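Local coordinates for protein calmodulin-binding transcription activator 1 (Homo sapiens, PDB 2CXK) that activates transcription and probably binds DNA sequence-specifically, and is represented here by its TIG domain, at residues S50-Q53 / P54-R58. Sequence-based numbering, arbitrary orientation.
Sequences SLIQ and PGVLR
Ile52 lies across the side chain of Arg58 at about a right angle: its CG1 is 3.7 Å from Arg58 CB, and its CD1 lies 3.8 Å above the guanidinium plane, off its centre. Arg58 reaches there because CG stands anti to the backbone N (chi1 175°) and the chain bends at chi3 (65°), folding the group back over the hairpin toward Ser50. Water 1 ties this end together, donating to Arg58 O and bonding Ser50 OG; its approach to Arg58 NE, 2.5 Å, is doubtfully short. At Arg58, an alanine would probably keep the CB contact but strip the guanidinium cover from Ile52 CD1. Beyond Ile52 CB, Val56 CG1 packs at 3.8 Å, while Val56 CG2 meets Gln53 CG. The Leu51 and Leu57 side chains lie on the opposite face, CD1 to CD2 4.1 Å apart, and both touch Trp31. Backbone bonds set the register: Ser50 and Arg58 exchange two, and Ile52 N approaches Val56 O almost in line with its C=O, though the bond bends at the hydrogen (132°). Gln53 O accepts Val56 N at 2.9 Å, closing a type II turn whose third residue, Gly55, has a positive phi. Gln53 OE1 and NE2 bond Thr10 OG1 and Gly29 O of the second subunit. The register shifts by one residue between Leu51 and Gln53, a beta bulge in the hairpin joining strands 45-53 and 56-60 of the immunoglobulin-like TIG fold.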
loop_
_atom_site.group_PDB
_atom_site.type_symbol
_atom_site.label_atom_id
_atom_site.label_comp_id
_atom_site.label_asym_id
_atom_site.label_seq_id
_atom_site.Cartn_x
_atom_site.Cartn_y
_atom_site.Cartn_z
ATOM N N SER A 50 7.099 -9.878 3.284
ATOM C CA SER A 50 8.462 -9.355 3.303
ATOM C C SER A 50 8.489 -7.963 3.920
ATOM O O SER A 50 7.638 -7.125 3.615
ATOM C CB SER A 50 9.026 -9.259 1.882
ATOM O OG SER A 50 9.123 -10.527 1.274
ATOM N N LEU A 51 9.462 -7.716 4.789
ATOM C CA LEU A 51 9.592 -6.409 5.406
ATOM C C LEU A 51 10.344 -5.512 4.421
ATOM O O LEU A 51 11.567 -5.562 4.340
ATOM C CB LEU A 51 10.375 -6.511 6.716
ATOM C CG LEU A 51 10.478 -5.182 7.471
ATOM C CD1 LEU A 51 9.114 -4.830 8.067
ATOM C CD2 LEU A 51 11.551 -5.279 8.556
ATOM N N ILE A 52 9.597 -4.713 3.663
ATOM C CA ILE A 52 10.144 -3.795 2.664
ATOM C C ILE A 52 11.107 -2.814 3.319
ATOM O O ILE A 52 12.164 -2.483 2.784
ATOM C CB ILE A 52 9.001 -2.985 1.996
ATOM C CG1 ILE A 52 8.083 -3.929 1.210
ATOM C CG2 ILE A 52 9.578 -1.881 1.119
ATOM C CD1 ILE A 52 8.806 -4.782 0.178
ATOM N N GLN A 53 10.698 -2.336 4.482
ATOM C CA GLN A 53 11.474 -1.407 5.277
ATOM C C GLN A 53 10.741 -1.359 6.600
ATOM O O GLN A 53 9.610 -1.827 6.702
ATOM C CB GLN A 53 11.512 -0.023 4.624
ATOM C CG GLN A 53 10.160 0.627 4.441
ATOM C CD GLN A 53 10.277 1.982 3.777
ATOM O OE1 GLN A 53 10.782 2.094 2.661
ATOM N NE2 GLN A 53 9.820 3.022 4.463
ATOM N N PRO A 54 11.373 -0.807 7.641
ATOM C CA PRO A 54 10.688 -0.756 8.930
ATOM C C PRO A 54 9.252 -0.257 8.833
ATOM O O PRO A 54 8.988 0.796 8.256
ATOM C CB PRO A 54 11.572 0.180 9.750
ATOM C CG PRO A 54 12.936 -0.100 9.209
ATOM C CD PRO A 54 12.694 -0.157 7.718
ATOM N N GLY A 55 8.328 -1.038 9.382
ATOM C CA GLY A 55 6.930 -0.658 9.396
ATOM C C GLY A 55 6.125 -0.979 8.155
ATOM O O GLY A 55 4.926 -0.698 8.117
ATOM N N VAL A 56 6.761 -1.581 7.153
ATOM C CA VAL A 56 6.065 -1.896 5.909
ATOM C C VAL A 56 6.219 -3.338 5.461
ATOM O O VAL A 56 7.318 -3.780 5.145
ATOM C CB VAL A 56 6.564 -0.997 4.768
ATOM C CG1 VAL A 56 5.848 -1.349 3.464
ATOM C CG2 VAL A 56 6.343 0.465 5.144
ATOM N N LEU A 57 5.108 -4.066 5.433
ATOM C CA LEU A 57 5.117 -5.455 4.985
ATOM C C LEU A 57 4.440 -5.575 3.623
ATOM O O LEU A 57 3.455 -4.885 3.350
ATOM C CB LEU A 57 4.367 -6.345 5.978
ATOM C CG LEU A 57 5.145 -6.655 7.250
ATOM C CD1 LEU A 57 4.250 -7.352 8.273
ATOM C CD2 LEU A 57 6.325 -7.518 6.868
ATOM N N ARG A 58 4.972 -6.457 2.784
ATOM C CA ARG A 58 4.408 -6.708 1.461
ATOM C C ARG A 58 4.092 -8.190 1.313
ATOM O O ARG A 58 4.887 -9.044 1.685
ATOM C CB ARG A 58 5.392 -6.326 0.353
ATOM C CG ARG A 58 4.897 -6.694 -1.064
ATOM C CD ARG A 58 6.037 -6.749 -2.086
ATOM N NE ARG A 58 6.992 -7.818 -1.794
ATOM C CZ ARG A 58 8.220 -7.895 -2.299
ATOM N NH1 ARG A 58 8.667 -6.961 -3.131
ATOM N NH2 ARG A 58 9.009 -8.912 -1.971
HETATM O O HOH W 1 6.547 -9.945 -0.524
HETATM O O HOH W 2 8.611 3.045 7.105
#